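Local coordinates for extracellular solute-binding protein family 1 (Alicyclobacillus acidocaldarius subsp. acidocaldarius, PDB 4OVJ) that probably binds a solute outside the cell and delivers it to an ABC-type importer, at residues A[230-233]-A[234-237]; A[222-226]-A[227-231]; A[94-98]-A[99-103]; A[332-336]-A[337-341]. All blocks are in the same frame, centred on the assembly; numbering follows the deposited sequence.

Contact 1 of 4, residues A[230-233]-A[234-237]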
ATOM      1  N   VAL A 230      11.349 -22.609   2.903  1.00  9.24           N
ATOM      2  CA  VAL A 230      10.034 -22.008   3.184  1.00  8.17           C
ATOM      3  C   VAL A 230       9.060 -23.162   3.436  1.00  8.48           C
ATOM      4  O   VAL A 230       9.363 -24.309   3.107  1.00  9.03           O
ATOM      5  CB  VAL A 230       9.547 -21.098   2.025  1.00  8.50           C
ATOM      6  CG1 VAL A 230      10.598 -20.030   1.699  1.00  8.38           C
ATOM      7  CG2 VAL A 230       9.211 -21.919   0.797  1.00  9.53           C
ATOM      8  N   PRO A 231       7.904 -22.873   4.041  1.00  8.24           N
ATOM      9  CA  PRO A 231       7.027 -23.975   4.450  1.00  9.18           C
ATOM     10  C   PRO A 231       6.422 -24.702   3.266  1.00  9.47           C
ATOM     11  O   PRO A 231       6.316 -24.139   2.193  1.00  9.47           O
ATOM     12  CB  PRO A 231       5.931 -23.281   5.269  1.00  9.79           C
ATOM     13  CG  PRO A 231       6.466 -21.925   5.585  1.00  9.87           C
ATOM     14  CD  PRO A 231       7.351 -21.573   4.432  1.00  9.16           C
ATOM     15  N   PRO A 232       6.022 -25.970   3.462  1.00 11.29           N
ATOM     16  CA  PRO A 232       5.305 -26.706   2.409  1.00 11.22           C
ATOM     17  C   PRO A 232       3.888 -26.160   2.207  1.00 10.53           C
ATOM     18  O   PRO A 232       3.371 -25.425   3.060  1.00 10.14           O
ATOM     19  CB  PRO A 232       5.265 -28.124   2.953  1.00 12.92           C
ATOM     20  CG  PRO A 232       5.329 -27.969   4.430  1.00 12.76           C
ATOM     21  CD  PRO A 232       6.192 -26.766   4.692  1.00 11.63           C
ATOM     22  N   GLY A 233       3.267 -26.506   1.086  1.00 10.98           N
ATOM     23  CA  GLY A 233       1.948 -25.995   0.760  1.00 12.10           C
ATOM     24  C   GLY A 233       0.892 -26.303   1.801  1.00 12.17           C
ATOM     25  O   GLY A 233      -0.022 -25.520   2.014  1.00 11.80           O
ATOM     26  N   THR A 234       1.018 -27.458   2.443  1.00 12.01           N
ATOM     27  CA  THR A 234       0.062 -27.863   3.463  1.00 13.40           C
ATOM     28  C   THR A 234       0.101 -26.950   4.689  1.00 13.82           C
ATOM     29  O   THR A 234      -0.915 -26.756   5.349  1.00 19.22           O
ATOM     30  CB  THR A 234       0.318 -29.320   3.884  1.00 15.65           C
ATOM     31  OG1 THR A 234       1.713 -29.495   4.165  1.00 18.17           O
ATOM     32  CG2 THR A 234      -0.095 -30.264   2.768  1.00 18.30           C
ATOM     33  N   VAL A 235       1.270 -26.393   4.993  1.00 11.24           N
ATOM     34  CA  VAL A 235       1.410 -25.425   6.073  1.00 11.19           C
ATOM     35  C   VAL A 235       0.911 -24.054   5.619  1.00  9.69           C
ATOM     36  O   VAL A 235       0.133 -23.401   6.304  1.00  9.79           O
ATOM     37  CB  VAL A 235       2.870 -25.376   6.578  1.00 12.64           C
ATOM     38  CG1 VAL A 235       3.085 -24.219   7.557  1.00 12.64           C
ATOM     39  CG2 VAL A 235       3.225 -26.707   7.230  1.00 15.53           C
ATOM     40  N   THR A 236       1.333 -23.637   4.435  1.00  8.83           N
ATOM     41  CA  THR A 236       0.927 -22.346   3.884  1.00  9.00           C
ATOM     42  C   THR A 236      -0.578 -22.230   3.758  1.00 10.14           C
ATOM     43  O   THR A 236      -1.137 -21.162   3.992  1.00 10.52           O
ATOM     44  CB  THR A 236       1.629 -22.127   2.538  1.00  9.44           C
ATOM     45  OG1 THR A 236       3.035 -22.124   2.794  1.00  9.02           O
ATOM     46  CG2 THR A 236       1.214 -20.836   1.872  1.00 10.21           C
ATOM     47  N   SER A 237      -1.233 -23.342   3.420  1.00 11.81           N
ATOM     48  CA  SER A 237      -2.681 -23.350   3.226  1.00 13.26           C
ATOM     49  C   SER A 237      -3.464 -23.005   4.493  1.00 12.56           C
ATOM     50  O   SER A 237      -4.600 -22.571   4.401  1.00 15.24           O
ATOM     51  CB  SER A 237      -3.153 -24.704   2.694  1.00 18.84           C
ATOM     52  OG  SER A 237      -2.816 -25.744   3.588  1.00 27.07           O
TER
HETATM   53  O   HOH W   1       4.159 -23.360   0.678  1.00  8.94           O
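Thr236 N donates to Pro232 O at 3.0 Å, nearly straight at 172°, and Ser237 N to Gly233 O at 2.9 Å, so the chain closes its first helical turn directly after Pro232. Val235 N also approaches Pro232 O, but that bond is weak. Both prolines pack against Val235, whose two methyls are split between them: CG1 lies 3.8 Å from Pro231 CB, and CG2 is 3.7 Å from Pro232 CG. The split follows from chi1 of 171°, which sets CG1 anti to the backbone N and leaves CG2 beside that N, near the Pro232 ring. Trp177 touches all three residues and covers this apolar patch from a neighbouring loop. The polar side of the turn is joined by water. One molecule donates to Pro231 O at 2.7 Å and accepts from Thr236 OG1 at 2.7 Å, bridging the incoming loop to the helix. Thr236 touches Gln392, and Ser237 Gln389, of helix 377-392. With Pro232 at the N-cap and its carbonyl accepting from the turn ahead, this is the N-terminal start of the short helix 233-236, entered through a Pro-Pro-Gly sequence.

Contact 2 of 4, residues A[222-226]-A[227-231]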
ATOM      1  N   ALA A 222       9.227 -22.537  -5.711  1.00  8.81           N
ATOM      2  CA  ALA A 222       9.256 -24.001  -5.721  1.00  9.69           C
ATOM      3  C   ALA A 222      10.632 -24.532  -5.316  1.00 10.33           C
ATOM      4  O   ALA A 222      10.723 -25.506  -4.572  1.00 10.62           O
ATOM      5  CB  ALA A 222       8.845 -24.547  -7.069  1.00 10.13           C
ATOM      6  N   ASN A 223      11.697 -23.867  -5.771  1.00  9.98           N
ATOM      7  CA  ASN A 223      13.046 -24.284  -5.392  1.00 11.41           C
ATOM      8  C   ASN A 223      13.277 -24.110  -3.888  1.00 11.96           C
ATOM      9  O   ASN A 223      13.860 -24.983  -3.241  1.00 14.66           O
ATOM     10  CB  ASN A 223      14.095 -23.576  -6.226  1.00 12.98           C
ATOM     11  CG  ASN A 223      14.174 -24.113  -7.651  1.00 15.86           C
ATOM     12  OD1 ASN A 223      13.772 -25.242  -7.944  1.00 20.69           O
ATOM     13  ND2 ASN A 223      14.699 -23.308  -8.540  1.00 21.05           N
ATOM     14  N   LEU A 224      12.775 -23.022  -3.321  1.00 11.23           N
ATOM     15  CA  LEU A 224      12.898 -22.811  -1.878  1.00 11.25           C
ATOM     16  C   LEU A 224      12.103 -23.862  -1.091  1.00 10.42           C
ATOM     17  O   LEU A 224      12.559 -24.336  -0.057  1.00 11.46           O
ATOM     18  CB  LEU A 224      12.448 -21.404  -1.492  1.00 12.02           C
ATOM     19  CG  LEU A 224      13.283 -20.246  -2.033  1.00 12.64           C
ATOM     20  CD1 LEU A 224      12.607 -18.927  -1.730  1.00 12.60           C
ATOM     21  CD2 LEU A 224      14.680 -20.299  -1.441  1.00 13.66           C
ATOM     22  N   ARG A 225      10.930 -24.234  -1.588  1.00  9.65           N
ATOM     23  CA  ARG A 225      10.142 -25.294  -0.940  1.00 10.12           C
ATOM     24  C   ARG A 225      10.888 -26.630  -0.962  1.00 11.51           C
ATOM     25  O   ARG A 225      10.947 -27.325   0.050  1.00 13.71           O
ATOM     26  CB  ARG A 225       8.790 -25.483  -1.624  1.00 10.74           C
ATOM     27  CG  ARG A 225       7.762 -24.450  -1.246  1.00 10.19           C
ATOM     28  CD  ARG A 225       6.361 -24.886  -1.620  1.00 10.20           C
ATOM     29  NE  ARG A 225       6.207 -25.105  -3.045  1.00 10.00           N
ATOM     30  CZ  ARG A 225       6.017 -24.155  -3.959  1.00 10.38           C
ATOM     31  NH1 ARG A 225       5.978 -22.874  -3.628  1.00  9.97           N
ATOM     32  NH2 ARG A 225       5.878 -24.500  -5.229  1.00  9.56           N
ATOM     33  N   LYS A 226      11.428 -26.975  -2.130  1.00 13.09           N
ATOM     34  CA  LYS A 226      12.183 -28.223  -2.341  1.00 15.82           C
ATOM     35  C   LYS A 226      13.315 -28.382  -1.325  1.00 16.82           C
ATOM     36  O   LYS A 226      13.572 -29.489  -0.832  1.00 19.81           O
ATOM     37  CB  LYS A 226      12.747 -28.255  -3.773  1.00 19.00           C
ATOM     38  CG  LYS A 226      13.665 -29.429  -4.090  1.00 22.66           C
ATOM     39  CD  LYS A 226      13.912 -29.575  -5.590  1.00 25.60           C
ATOM     40  CE  LYS A 226      14.797 -28.460  -6.135  1.00 28.67           C
ATOM     41  NZ  LYS A 226      15.239 -28.678  -7.546  1.00 30.76           N
ATOM     42  N   GLU A 227      13.982 -27.274  -1.023  1.00 17.99           N
ATOM     43  CA  GLU A 227      15.103 -27.245  -0.087  1.00 20.21           C
ATOM     44  C   GLU A 227      14.662 -27.118   1.380  1.00 18.50           C
ATOM     45  O   GLU A 227      15.509 -27.124   2.274  1.00 19.23           O
ATOM     46  CB  GLU A 227      16.036 -26.072  -0.409  1.00 22.77           C
ATOM     47  CG  GLU A 227      16.402 -25.899  -1.883  1.00 28.32           C
ATOM     48  CD  GLU A 227      17.805 -26.335  -2.243  1.00 38.11           C
ATOM     49  OE1 GLU A 227      18.466 -27.029  -1.434  1.00 48.99           O
ATOM     50  OE2 GLU A 227      18.248 -25.983  -3.363  1.00 41.87           O
ATOM     51  N   GLY A 228      13.360 -26.984   1.634  1.00 16.45           N
ATOM     52  CA  GLY A 228      12.843 -26.906   2.999  1.00 15.23           C
ATOM     53  C   GLY A 228      13.048 -25.555   3.669  1.00 13.63           C
ATOM     54  O   GLY A 228      12.921 -25.424   4.878  1.00 14.80           O
ATOM     55  N   VAL A 229      13.316 -24.537   2.866  1.00 10.74           N
ATOM     56  CA  VAL A 229      13.669 -23.222   3.363  1.00 10.41           C
ATOM     57  C   VAL A 229      12.429 -22.347   3.634  1.00  9.98           C
ATOM     58  O   VAL A 229      12.462 -21.430   4.472  1.00  9.34           O
ATOM     59  CB  VAL A 229      14.623 -22.565   2.350  1.00 12.75           C
ATOM     60  CG1 VAL A 229      14.903 -21.150   2.724  1.00 14.32           C
ATOM     61  CG2 VAL A 229      15.913 -23.376   2.280  1.00 14.41           C
ATOM     62  N   VAL A 230      11.349 -22.609   2.903  1.00  9.24           N
ATOM     63  CA  VAL A 230      10.034 -22.008   3.184  1.00  8.17           C
ATOM     64  C   VAL A 230       9.060 -23.162   3.436  1.00  8.48           C
ATOM     65  O   VAL A 230       9.363 -24.309   3.107  1.00  9.03           O
ATOM     66  CB  VAL A 230       9.547 -21.098   2.025  1.00  8.50           C
ATOM     67  CG1 VAL A 230      10.598 -20.030   1.699  1.00  8.38           C
ATOM     68  CG2 VAL A 230       9.211 -21.919   0.797  1.00  9.53           C
ATOM     69  N   PRO A 231       7.904 -22.873   4.041  1.00  8.24           N
ATOM     70  CA  PRO A 231       7.027 -23.975   4.450  1.00  9.18           C
ATOM     71  C   PRO A 231       6.422 -24.702   3.266  1.00  9.47           C
ATOM     72  O   PRO A 231       6.316 -24.139   2.193  1.00  9.47           O
ATOM     73  CB  PRO A 231       5.931 -23.281   5.269  1.00  9.79           C
ATOM     74  CG  PRO A 231       6.466 -21.925   5.585  1.00  9.87           C
ATOM     75  CD  PRO A 231       7.351 -21.573   4.432  1.00  9.16           C
TER
HETATM   76  O   HOH W   2       9.197 -26.946   2.402  1.00 16.59           O
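Glu227 N still reaches Asn223 O in the helical pattern, at 3.2 Å, as the chain comes to the end of helix 211-226. One residue later the pattern changes: Val229 N donates to Leu224 O at 3.0 Å, five residues back, while Gly228 N donates to Arg225 O at 2.9 Å. The latter donor sits above the carbonyl plane, 64° out of it. Gly228 makes the reversal with a phi of 77°, a value that favours glycine.

Val230 folds back over the end of the helix and carries the apolar contact: its CG1 lies 3.9 Å from Leu224 CB, and its CG2 packs 3.6 Å from Arg225 CG. Leu224 and Val229 both continue onto Leu167 of helix 160-174. With an alanine in place of Val230 both methyls go, which would probably open a gap beside Leu224 CB and leave the aliphatic part of Arg225 less firmly placed.

Arg225 O and Val230 O share a water, which donates to the first at 3.0 Å and to the second at 2.7 Å, tying the last turn to the returning chain. A bend at chi3 (-61°) folds the Arg225 chain back along its own helix, where Ala222 CA lies over one face of the guanidinium, toward its rim; NH1 makes salt bridges with Asp181 and Glu183. The two bonds back into the last turn and the positive phi of Gly228 make this a Schellman motif ending helix 211-226, with Leu224 and Val229 in loose apolar touch across it.

Contact 3 of 4, residues A[94-98]-A[99-103]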
ATOM      1  N   ALA A  94     -12.834   8.628 -12.574  1.00 12.70           N
ATOM      2  CA  ALA A  94     -14.217   8.949 -12.933  1.00 14.36           C
ATOM      3  C   ALA A  94     -14.578  10.373 -12.511  1.00 13.62           C
ATOM      4  O   ALA A  94     -15.079  11.163 -13.321  1.00 14.72           O
ATOM      5  CB  ALA A  94     -15.172   7.942 -12.317  1.00 16.74           C
ATOM      6  N   TYR A  95     -14.295  10.710 -11.250  1.00 12.26           N
ATOM      7  CA  TYR A  95     -14.602  12.048 -10.736  1.00 10.77           C
ATOM      8  C   TYR A  95     -13.816  13.141 -11.475  1.00 10.02           C
ATOM      9  O   TYR A  95     -14.360  14.196 -11.799  1.00 11.54           O
ATOM     10  CB  TYR A  95     -14.361  12.112  -9.223  1.00 11.36           C
ATOM     11  CG  TYR A  95     -15.508  11.520  -8.434  1.00 10.61           C
ATOM     12  CD1 TYR A  95     -15.556  10.169  -8.145  1.00 12.02           C
ATOM     13  CD2 TYR A  95     -16.565  12.308  -8.011  1.00 12.94           C
ATOM     14  CE1 TYR A  95     -16.613   9.619  -7.427  1.00 12.29           C
ATOM     15  CE2 TYR A  95     -17.626  11.765  -7.305  1.00 14.63           C
ATOM     16  CZ  TYR A  95     -17.649  10.421  -7.021  1.00 13.39           C
ATOM     17  OH  TYR A  95     -18.709   9.876  -6.333  1.00 15.79           O
ATOM     18  N   ALA A  96     -12.547  12.867 -11.758  1.00 10.57           N
ATOM     19  CA  ALA A  96     -11.668  13.820 -12.433  1.00 10.40           C
ATOM     20  C   ALA A  96     -12.135  14.084 -13.855  1.00 11.89           C
ATOM     21  O   ALA A  96     -12.203  15.228 -14.275  1.00 12.34           O
ATOM     22  CB  ALA A  96     -10.234  13.311 -12.451  1.00 11.91           C
ATOM     23  N   LYS A  97     -12.456  13.019 -14.582  1.00 12.21           N
ATOM     24  CA  LYS A  97     -12.838  13.152 -15.988  1.00 14.96           C
ATOM     25  C   LYS A  97     -14.173  13.850 -16.168  1.00 15.77           C
ATOM     26  O   LYS A  97     -14.391  14.530 -17.183  1.00 16.72           O
ATOM     27  CB  LYS A  97     -12.821  11.781 -16.666  1.00 17.59           C
ATOM     28  CG  LYS A  97     -11.382  11.327 -16.837  1.00 23.31           C
ATOM     29  CD  LYS A  97     -11.209  10.131 -17.745  1.00 28.94           C
ATOM     30  CE  LYS A  97      -9.758  10.072 -18.209  1.00 31.75           C
ATOM     31  NZ  LYS A  97      -9.281   8.686 -18.425  1.00 35.28           N
ATOM     32  N   GLU A  98     -15.051  13.709 -15.177  1.00 13.02           N
ATOM     33  CA  GLU A  98     -16.337  14.401 -15.196  1.00 16.24           C
ATOM     34  C   GLU A  98     -16.176  15.878 -14.890  1.00 14.10           C
ATOM     35  O   GLU A  98     -17.093  16.649 -15.107  1.00 18.08           O
ATOM     36  CB  GLU A  98     -17.289  13.819 -14.158  1.00 20.53           C
ATOM     37  CG  GLU A  98     -17.970  12.522 -14.541  1.00 24.59           C
ATOM     38  CD  GLU A  98     -19.009  12.121 -13.514  1.00 35.72           C
ATOM     39  OE1 GLU A  98     -19.496  13.016 -12.778  1.00 44.31           O
ATOM     40  OE2 GLU A  98     -19.336  10.917 -13.434  1.00 52.03           O
ATOM     41  N   GLY A  99     -15.027  16.278 -14.352  1.00 11.69           N
ATOM     42  CA  GLY A  99     -14.800  17.669 -14.007  1.00 11.32           C
ATOM     43  C   GLY A  99     -15.228  18.068 -12.602  1.00 10.73           C
ATOM     44  O   GLY A  99     -15.430  19.239 -12.320  1.00 10.54           O
ATOM     45  N   GLN A 100     -15.316  17.094 -11.704  1.00  9.92           N
ATOM     46  CA  GLN A 100     -15.791  17.346 -10.348  1.00  8.97           C
ATOM     47  C   GLN A 100     -14.657  17.690  -9.364  1.00  8.20           C
ATOM     48  O   GLN A 100     -14.926  18.071  -8.231  1.00  8.00           O
ATOM     49  CB  GLN A 100     -16.552  16.130  -9.818  1.00 10.88           C
ATOM     50  CG  GLN A 100     -17.698  15.671 -10.706  1.00 13.72           C
ATOM     51  CD  GLN A 100     -18.833  16.668 -10.799  1.00 14.73           C
ATOM     52  OE1 GLN A 100     -18.747  17.780 -10.309  1.00 14.96           O
ATOM     53  NE2 GLN A 100     -19.917  16.258 -11.434  1.00 20.64           N
ATOM     54  N   LEU A 101     -13.409  17.517  -9.785  1.00  8.24           N
ATOM     55  CA  LEU A 101     -12.256  17.698  -8.908  1.00  7.98           C
ATOM     56  C   LEU A 101     -11.359  18.840  -9.369  1.00  7.65           C
ATOM     57  O   LEU A 101     -11.019  18.954 -10.555  1.00  8.75           O
ATOM     58  CB  LEU A 101     -11.445  16.403  -8.825  1.00  8.30           C
ATOM     59  CG  LEU A 101     -12.210  15.155  -8.378  1.00  8.46           C
ATOM     60  CD1 LEU A 101     -11.283  13.951  -8.263  1.00  8.96           C
ATOM     61  CD2 LEU A 101     -12.916  15.401  -7.060  1.00  8.46           C
ATOM     62  N   LEU A 102     -10.954  19.659  -8.402  1.00  7.80           N
ATOM     63  CA  LEU A 102     -10.059  20.772  -8.635  1.00  8.88           C
ATOM     64  C   LEU A 102      -8.671  20.276  -9.008  1.00  8.57           C
ATOM     65  O   LEU A 102      -8.130  19.371  -8.378  1.00  9.17           O
ATOM     66  CB  LEU A 102      -9.966  21.642  -7.384  1.00  9.96           C
ATOM     67  CG  LEU A 102      -9.267  22.983  -7.517  1.00 11.69           C
ATOM     68  CD1 LEU A 102     -10.073  23.915  -8.395  1.00 14.33           C
ATOM     69  CD2 LEU A 102      -9.097  23.583  -6.137  1.00 12.82           C
ATOM     70  N   ASN A 103      -8.096  20.874 -10.039  1.00  9.24           N
ATOM     71  CA  ASN A 103      -6.712  20.592 -10.404  1.00  9.70           C
ATOM     72  C   ASN A 103      -5.794  21.272  -9.394  1.00  9.96           C
ATOM     73  O   ASN A 103      -5.763  22.505  -9.287  1.00 11.81           O
ATOM     74  CB  ASN A 103      -6.410  21.066 -11.832  1.00 11.29           C
ATOM     75  CG  ASN A 103      -5.051  20.611 -12.335  1.00 11.64           C
ATOM     76  OD1 ASN A 103      -4.231  20.075 -11.598  1.00 11.61           O
ATOM     77  ND2 ASN A 103      -4.807  20.848 -13.604  1.00 15.97           N
TER
HETATM   78  O   HOH W   3     -12.107  17.249 -12.465  1.00 10.85           O
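A Schellman motif ends helix 92-98, with Gly99 and Gln100 bonding back to Ala96 and Tyr95. Gln100 N points at Tyr95 O from 3.1 Å, close to straight at 160°, and spans five residues. The inner bond, Gly99 N to Ala96 O at 3.0 Å, has its donor well above the carbonyl plane. At phi 89°, a side chain on Gly99 would be jammed against the carbonyl O of Glu98, so the turn suits a glycine.

Past the turn the chain no longer coils but runs beside strand 293-300: Leu102 is backbone hydrogen-bonded with Ile300, and Gln100 with Ser302 just beyond it. The helix end is thereby tied to the sheet. Leu101 is the side chain that fills the angle between them. Its CD1 comes 3.7 Å from Tyr95 CB and rests beside Ala96 N, while Tyr130 of strand 128-144 touches both Leu101 and Ala96. Cutting Leu101 back to an alanine is likely to open a gap between Tyr95 and Tyr130 and leave Ala96 less well covered.

Gln100 CB meets the Tyr95 ring at its edge, near the ring plane, 4.2 Å from CD2. The Tyr95 side chain also touches Leu72, Ser73 and Val76 of helix 65-77. Gln100 bends at chi2, which brings its amide over toward Glu98, NE2 lying 3.5 Å from Glu98 OE1 with amide and carboxylate planes turned 69° apart. One water donates to Ala96 O at 2.7 Å and accepts from Leu101 N at 3.0 Å, giving the first residue beyond the motif a link to the helix.

Contact 4 of 4, residues A[332-336]-A[337-341]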
ATOM      1  N   GLY A 332      -2.466   4.491   7.463  1.00 12.24           N
ATOM      2  CA  GLY A 332      -1.173   4.108   6.933  1.00 11.61           C
ATOM      3  C   GLY A 332      -0.076   5.031   7.433  1.00 10.32           C
ATOM      4  O   GLY A 332      -0.263   5.802   8.376  1.00 10.54           O
ATOM      5  N   ILE A 333       1.081   4.942   6.789  0.50 10.01           N
ATOM      6  CA  ILE A 333       2.222   5.774   7.131  0.50 10.76           C
ATOM      7  C   ILE A 333       1.989   7.193   6.615  0.50 10.07           C
ATOM      8  O   ILE A 333       1.546   7.366   5.483  0.50  9.58           O
ATOM      9  CB  ILE A 333       3.500   5.206   6.506  0.50 12.60           C
ATOM     10  CG1 ILE A 333       3.752   3.814   7.072  0.50 14.87           C
ATOM     11  CG2 ILE A 333       4.687   6.113   6.790  0.50 12.77           C
ATOM     12  CD1 ILE A 333       3.622   3.795   8.575  0.50 17.37           C
ATOM     13  N   PRO A 334       2.287   8.217   7.432  1.00 10.50           N
ATOM     14  CA  PRO A 334       2.082   9.582   6.966  1.00 11.37           C
ATOM     15  C   PRO A 334       2.807   9.887   5.669  1.00 10.21           C
ATOM     16  O   PRO A 334       3.960   9.488   5.474  1.00 10.26           O
ATOM     17  CB  PRO A 334       2.650  10.432   8.097  1.00 12.81           C
ATOM     18  CG  PRO A 334       2.462   9.590   9.308  1.00 13.70           C
ATOM     19  CD  PRO A 334       2.682   8.182   8.850  1.00 12.04           C
ATOM     20  N   VAL A 335       2.115  10.583   4.777  1.00  9.58           N
ATOM     21  CA  VAL A 335       2.664  10.868   3.467  1.00  9.55           C
ATOM     22  C   VAL A 335       3.786  11.915   3.487  1.00  9.22           C
ATOM     23  O   VAL A 335       4.675  11.893   2.646  1.00  9.34           O
ATOM     24  CB  VAL A 335       1.533  11.284   2.502  1.00 10.48           C
ATOM     25  CG1 VAL A 335       0.902  12.599   2.930  1.00 11.04           C
ATOM     26  CG2 VAL A 335       2.051  11.348   1.081  1.00 11.22           C
ATOM     27  N   SER A 336       3.739  12.823   4.454  1.00  9.56           N
ATOM     28  CA  SER A 336       4.650  13.965   4.507  1.00  9.46           C
ATOM     29  C   SER A 336       5.952  13.628   5.209  1.00  9.50           C
ATOM     30  O   SER A 336       5.927  13.141   6.330  1.00  9.13           O
ATOM     31  CB  SER A 336       4.003  15.127   5.268  1.00  9.82           C
ATOM     32  OG  SER A 336       4.971  16.111   5.590  1.00 10.52           O
ATOM     33  N   SER A 337       7.071  13.935   4.570  1.00 10.22           N
ATOM     34  CA  SER A 337       8.386  13.706   5.185  1.00 11.33           C
ATOM     35  C   SER A 337       8.566  14.520   6.469  1.00 12.11           C
ATOM     36  O   SER A 337       9.189  14.045   7.427  1.00 15.01           O
ATOM     37  CB  SER A 337       9.509  14.037   4.205  1.00 12.32           C
ATOM     38  OG  SER A 337       9.433  15.387   3.748  1.00 13.28           O
ATOM     39  N   SER A 338       8.010  15.725   6.511  1.00 12.81           N
ATOM     40  CA  SER A 338       8.151  16.562   7.716  1.00 15.35           C
ATOM     41  C   SER A 338       7.362  15.973   8.890  1.00 13.86           C
ATOM     42  O   SER A 338       7.846  15.958  10.018  1.00 14.80           O
ATOM     43  CB  SER A 338       7.784  18.029   7.441  1.00 17.91           C
ATOM     44  OG  SER A 338       6.443  18.163   7.031  1.00 21.78           O
ATOM     45  N   VAL A 339       6.171  15.440   8.616  1.00 12.58           N
ATOM     46  CA  VAL A 339       5.351  14.815   9.652  1.00 12.19           C
ATOM     47  C   VAL A 339       6.046  13.557  10.158  1.00 12.26           C
ATOM     48  O   VAL A 339       6.136  13.338  11.360  1.00 14.48           O
ATOM     49  CB  VAL A 339       3.931  14.497   9.145  1.00 12.71           C
ATOM     50  CG1 VAL A 339       3.180  13.614  10.121  1.00 14.30           C
ATOM     51  CG2 VAL A 339       3.177  15.787   8.891  1.00 14.13           C
ATOM     52  N   ARG A 340       6.557  12.737   9.246  1.00 11.44           N
ATOM     53  CA  ARG A 340       7.293  11.539   9.667  1.00 13.48           C
ATOM     54  C   ARG A 340       8.472  11.904  10.570  1.00 15.30           C
ATOM     55  O   ARG A 340       8.675  11.275  11.621  1.00 15.28           O
ATOM     56  CB  ARG A 340       7.766  10.719   8.479  1.00 13.35           C
ATOM     57  CG  ARG A 340       6.630  10.017   7.736  1.00 12.44           C
ATOM     58  CD  ARG A 340       7.124   8.917   6.809  1.00 12.84           C
ATOM     59  NE  ARG A 340       8.071   9.411   5.829  1.00 11.32           N
ATOM     60  CZ  ARG A 340       7.747  10.043   4.701  1.00 11.68           C
ATOM     61  NH1 ARG A 340       6.474  10.250   4.357  1.00 12.58           N
ATOM     62  NH2 ARG A 340       8.700  10.474   3.908  1.00 11.11           N
ATOM     63  N   THR A 341       9.231  12.927  10.174  1.00 14.93           N
ATOM     64  CA  THR A 341      10.400  13.366  10.966  1.00 18.03           C
ATOM     65  C   THR A 341       9.990  13.779  12.380  1.00 18.14           C
ATOM     66  O   THR A 341      10.609  13.364  13.375  1.00 22.63           O
ATOM     67  CB  THR A 341      11.173  14.497  10.251  1.00 19.28           C
ATOM     68  OG1 THR A 341      11.689  14.007   9.009  1.00 20.43           O
ATOM     69  CG2 THR A 341      12.355  14.992  11.099  1.00 21.17           C
TER
HETATM   70  O   HOH W   4       7.788  11.870   1.527  1.00 12.36           O
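Arg340 reaches back over the start of its own helix and grips the carbonyls that precede it. NH1 donates to Pro334 O at 2.9 Å with an N-H...O angle of 158°, and that oxygen lies only 3° out of the guanidinium plane. The same nitrogen makes a weak bond to Val335 O at 3.0 Å; both oxygens lie at the edge of the group, near its plane, while Ser337 CA lies over one face, toward the rim. A bend at chi3 (-57°) turns the guanidinium back toward these acceptors. From the backbone, Arg340 N donates to Ser336 O at 3.0 Å.

Ser336 is the N-cap of helix 337-345. Its OG, anti to the backbone N, accepts weakly from Ser338 N at 3.2 Å and Val339 N at 3.3 Å, covering amides at the helix start. Val339 CG1 packs against Pro334 CB at 3.8 Å, the two side chains crossing at about a right angle.

A second shell fixes these groups. Ser336 OG is also hydrogen-bonded to Asn319 of helix 307-319, and Arg340 NE to Asn360 of helix 350-365, which steadies the rotation of the guanidinium. A water accepts from Arg340 NH2 at 2.9 Å. Further out, Ile333 pairs through backbone hydrogen bonding with Leu136, which sets the short, weakly bonded strand 333-334 antiparallel to strand 128-144.

Contacts 1 and 2 form one continuous piece of chain: they share Val230 and Pro231, and their centres lie about 9 Å apart, so the Schellman end of helix 211-226 leads straight into the start of helix 233-236. Contact 3 ends another helix with the same motif, but its centre is about 46 Å from that of contact 1, across the chain's centre. Contact 4, a helix start like contact 1, is nearest the middle, its centre about 14 Å from the chain's centre. The nearest atoms of contacts 3 and 4 are about 16 Å apart. No solute-binding residue is identified here, so none of the four can be assigned to the binding cleft.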